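Local coordinates for protein STE5 (Saccharomyces cerevisiae, PDB 3FZE), which acts as a scaffold of yeast mating signalling, whose minimal scaffold domain cocatalyses phosphorylation of the MAP kinase Fus3 by Ste7, at residues A[20-25]-A[45-50]; A[55-58]-A[64-67]. All blocks are in the same frame, centred on the assembly; numbering follows the deposited sequence. Where two conformers were deposited one is given.

Contact 1: A[20-25]-A[45-50]; sequences LAIILQ and KALTIK
Leu47 on helix 35-50 divides its two methyls between Leu20 and Ile22 of strand 19-26, and these apolar meetings make up the direct contact. Leu47 CD2 faces Leu20 CD1 at 4.5 Å, while Leu47 CD1 approaches Ile22 CD1 at 4.3 Å. Both are loose, methyl-to-methyl approaches. A second conformer was deposited for Ile22, which makes the closer distance less certain. The geometry follows from the alternation of the strand: Leu20 and Ile22, two residues apart, both point at the helix, and the fork of a single leucine spans them. In Leu20, CD1 continues the side chain away from the strand because it lies anti to CA (chi2 177°).

No hydrogen bond crosses between the segments. The polar interaction here stays within the helix: Thr48 OG1 reaches back one turn to Lys45 O at 2.6 Å, so the hydroxyl is tied to the helix's own backbone. The donor lies 17° from the carbonyl plane.

Helix 35-50 is the connection in the beta-alpha-beta unit formed with strands 19-26 and 55-60, part of the vWA-like alpha/beta/alpha fold. Leu54 packs on both Leu20 and Leu47 as the chain returns to the sheet. Leu47 also touches Leu177 and Cys178 of helix 170-180, and Ile22 touches Val114 of the adjacent strand 111-117, joining two helices and two strands in one buried apolar layer.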
# COMPACT_ATOMS: atom_id res chain seq x y z
N LEU A 20 2.05 -1.44 10.22
CA LEU A 20 1.89 -1.73 8.81
C LEU A 20 2.86 -0.92 7.99
O LEU A 20 3.23 0.20 8.36
CB LEU A 20 0.49 -1.35 8.33
CG LEU A 20 -0.70 -2.04 8.98
CD1 LEU A 20 -1.99 -1.48 8.41
CD2 LEU A 20 -0.62 -3.54 8.76
N ALA A 21 3.25 -1.49 6.85
CA ALA A 21 3.93 -0.76 5.79
C ALA A 21 3.01 -0.80 4.58
O ALA A 21 2.66 -1.87 4.10
CB ALA A 21 5.25 -1.41 5.45
N ILE A 22 2.61 0.38 4.11
CA ILE A 22 1.70 0.51 2.98
C ILE A 22 2.48 0.88 1.73
O ILE A 22 3.09 1.94 1.66
CB ILE A 22 0.64 1.61 3.24
CG1 ILE A 22 0.04 1.49 4.65
CG2 ILE A 22 -0.45 1.55 2.18
CD1 ILE A 22 -0.87 0.28 4.84
N ILE A 23 2.48 -0.01 0.73
CA ILE A 23 3.19 0.26 -0.51
C ILE A 23 2.16 0.46 -1.62
O ILE A 23 1.39 -0.44 -1.93
CB ILE A 23 4.17 -0.88 -0.86
CG1 ILE A 23 5.04 -1.20 0.37
CG2 ILE A 23 5.03 -0.49 -2.03
CD1 ILE A 23 5.40 -2.67 0.54
N LEU A 24 2.14 1.67 -2.19
CA LEU A 24 1.14 2.07 -3.17
C LEU A 24 1.81 2.44 -4.48
O LEU A 24 2.63 3.36 -4.54
CB LEU A 24 0.31 3.25 -2.66
CG LEU A 24 -0.41 3.06 -1.32
CD1 LEU A 24 -1.22 4.31 -1.01
CD2 LEU A 24 -1.31 1.82 -1.32
N GLN A 25 1.48 1.71 -5.54
CA GLN A 25 2.00 2.01 -6.86
C GLN A 25 0.88 2.63 -7.67
O GLN A 25 -0.16 2.00 -7.88
CB GLN A 25 2.49 0.73 -7.51
CG GLN A 25 2.92 0.94 -8.94
CD GLN A 25 3.60 -0.29 -9.49
OE1 GLN A 25 3.16 -1.41 -9.25
NE2 GLN A 25 4.70 -0.09 -10.21
N LYS A 45 -3.85 8.96 6.70
CA LYS A 45 -4.04 9.72 7.93
C LYS A 45 -4.82 8.90 8.96
O LYS A 45 -4.44 8.83 10.13
CB LYS A 45 -4.74 11.06 7.65
CG LYS A 45 -3.91 12.04 6.84
CD LYS A 45 -2.87 12.76 7.68
CE LYS A 45 -3.53 13.75 8.64
NZ LYS A 45 -2.53 14.64 9.29
N ALA A 46 -5.91 8.28 8.53
CA ALA A 46 -6.77 7.54 9.46
C ALA A 46 -6.01 6.40 10.13
O ALA A 46 -6.15 6.18 11.34
CB ALA A 46 -8.00 7.02 8.74
N LEU A 47 -5.20 5.70 9.35
CA LEU A 47 -4.47 4.53 9.85
C LEU A 47 -3.47 4.89 10.94
O LEU A 47 -3.19 4.06 11.80
CB LEU A 47 -3.78 3.80 8.69
CG LEU A 47 -4.74 2.97 7.83
CD1 LEU A 47 -4.13 2.62 6.48
CD2 LEU A 47 -5.14 1.71 8.61
N THR A 48 -2.97 6.12 10.93
CA THR A 48 -2.05 6.54 12.00
C THR A 48 -2.72 6.66 13.37
O THR A 48 -2.03 6.68 14.38
CB THR A 48 -1.32 7.86 11.70
OG1 THR A 48 -2.26 8.93 11.61
CG2 THR A 48 -0.49 7.75 10.42
N ILE A 49 -4.05 6.75 13.41
CA ILE A 49 -4.76 6.75 14.69
C ILE A 49 -4.46 5.45 15.44
O ILE A 49 -4.29 5.44 16.66
CB ILE A 49 -6.29 6.89 14.50
CG1 ILE A 49 -6.63 8.27 13.91
CG2 ILE A 49 -7.04 6.65 15.81
CD1 ILE A 49 -8.06 8.36 13.42
N LYS A 50 -4.37 4.36 14.68
CA LYS A 50 -4.06 3.04 15.25
C LYS A 50 -2.57 2.71 15.24
O LYS A 50 -2.05 2.07 16.17
CB LYS A 50 -4.82 1.94 14.50
CG LYS A 50 -4.60 0.56 15.11
CD LYS A 50 -5.65 -0.45 14.65
CE LYS A 50 -5.35 -1.85 15.20
NZ LYS A 50 -5.76 -1.99 16.63

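Contact 2: A[55-58]-A[64-67]; sequences QFCF and YVLD
Val65 sets CG1 against the thiol of Cys57, with CG1 to SG at 4.1 Å. This apolar patch is continued by helix 95-102, where Leu98 touches Cys57 and Trp97 touches Val65. Next in sequence, Leu66 gives its backbone N to Phe58 O at 2.8 Å in a nearly straight bond, and its CB lies 4.2 Å from Phe58 CB. Asp67 completes the pairing: its O accepts Phe58 N at 2.9 Å and also receives a CA-H...O contact from Cys57. Phe58 thus faces two consecutive residues, Leu66 and Asp67. With Leu66 in a helix-like conformation (phi/psi -98°/-40°) and Asp67 extended, this is a classic beta bulge in the edge strand of the hairpin.

The Asp67 side chain extends to the ring of Phe56. Its CG is anti to the backbone N, bringing OD2 in plane to the ring edge, 3.8 Å from Phe56 CZ. Ring and carboxylate planes stand almost perpendicular, 85° apart. The other carboxylate oxygen, OD1, forms a salt bridge with Lys74, a residue that also touches the Phe56 ring.

The bulge has a chemical price: Asp67 N is buried without a hydrogen-bond partner, lying 3.6 Å from Phe58 O. At the side chains, a carboxylate oxygen meeting the weakly positive rim of a ring is probably a mildly favourable arrangement, while Lys74 probably offsets the negative charge of the carboxylate.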
# COMPACT_ATOMS: atom_id res chain seq x y z
N GLN A 55 4.29 3.09 8.21
CA GLN A 55 5.26 3.33 7.14
C GLN A 55 4.57 3.25 5.79
O GLN A 55 3.56 2.56 5.63
CB GLN A 55 6.36 2.27 7.17
CG GLN A 55 7.09 2.19 8.50
CD GLN A 55 7.95 3.41 8.72
OE1 GLN A 55 8.87 3.68 7.94
NE2 GLN A 55 7.67 4.17 9.76
N PHE A 56 5.12 3.96 4.80
CA PHE A 56 4.56 3.94 3.47
C PHE A 56 5.67 3.99 2.44
O PHE A 56 6.81 4.35 2.74
CB PHE A 56 3.64 5.14 3.24
CG PHE A 56 4.39 6.44 3.02
CD1 PHE A 56 4.62 6.90 1.73
CD2 PHE A 56 4.89 7.15 4.09
CE1 PHE A 56 5.33 8.08 1.52
CE2 PHE A 56 5.60 8.33 3.90
CZ PHE A 56 5.82 8.80 2.61
N CYS A 57 5.32 3.63 1.21
CA CYS A 57 6.18 3.84 0.07
C CYS A 57 5.29 4.03 -1.15
O CYS A 57 4.39 3.24 -1.38
CB CYS A 57 7.09 2.63 -0.12
SG CYS A 57 8.28 2.83 -1.47
N PHE A 58 5.54 5.11 -1.89
CA PHE A 58 4.85 5.37 -3.15
C PHE A 58 5.77 5.02 -4.31
O PHE A 58 6.95 5.39 -4.31
CB PHE A 58 4.46 6.84 -3.26
CG PHE A 58 3.25 7.21 -2.46
CD1 PHE A 58 1.98 6.84 -2.90
CD2 PHE A 58 3.36 7.95 -1.31
CE1 PHE A 58 0.85 7.19 -2.16
CE2 PHE A 58 2.24 8.31 -0.57
CZ PHE A 58 0.98 7.91 -1.00
N TYR A 64 9.66 3.19 -10.10
CA TYR A 64 10.51 4.16 -9.40
C TYR A 64 9.91 4.63 -8.09
O TYR A 64 8.72 4.98 -8.01
CB TYR A 64 10.80 5.37 -10.27
CG TYR A 64 11.66 5.02 -11.45
CD1 TYR A 64 13.04 4.89 -11.32
CD2 TYR A 64 11.09 4.78 -12.69
CE1 TYR A 64 13.83 4.55 -12.40
CE2 TYR A 64 11.88 4.44 -13.78
CZ TYR A 64 13.25 4.33 -13.63
OH TYR A 64 14.04 3.99 -14.71
N VAL A 65 10.75 4.65 -7.05
CA VAL A 65 10.33 5.09 -5.72
C VAL A 65 10.16 6.59 -5.72
O VAL A 65 11.09 7.32 -6.07
CB VAL A 65 11.36 4.70 -4.65
CG1 VAL A 65 10.96 5.28 -3.28
CG2 VAL A 65 11.54 3.19 -4.58
N LEU A 66 8.99 7.05 -5.31
CA LEU A 66 8.68 8.48 -5.29
C LEU A 66 8.87 9.10 -3.91
O LEU A 66 9.37 10.22 -3.79
CB LEU A 66 7.25 8.72 -5.78
CG LEU A 66 6.93 8.17 -7.18
CD1 LEU A 66 5.51 8.51 -7.57
CD2 LEU A 66 7.91 8.70 -8.21
N ASP A 67 8.49 8.37 -2.88
CA ASP A 67 8.72 8.83 -1.52
C ASP A 67 8.40 7.66 -0.61
O ASP A 67 7.82 6.67 -1.05
CB ASP A 67 7.83 10.03 -1.19
CG ASP A 67 8.32 10.78 0.03
OD1 ASP A 67 9.49 10.58 0.43
OD2 ASP A 67 7.52 11.56 0.59

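Strand 55-60 ties the two contacts together. It follows the helix of contact 1 in the chain, runs parallel to strand 19-26 and then pairs antiparallel with strand 65-68 in contact 2. The contact centres lie about 12 Å apart. Ile22 bridges them through its backbone: its N is 2.8 Å from Gln55 O, and its O is 2.8 Å from Cys57 N, both probable hydrogen bonds. Side chains meet as well, Leu24 CD1 lying 3.7 Å from Phe58 CE1. Contact 1 packs a helix on the sheet, whereas contact 2 adds its outermost strand on that side.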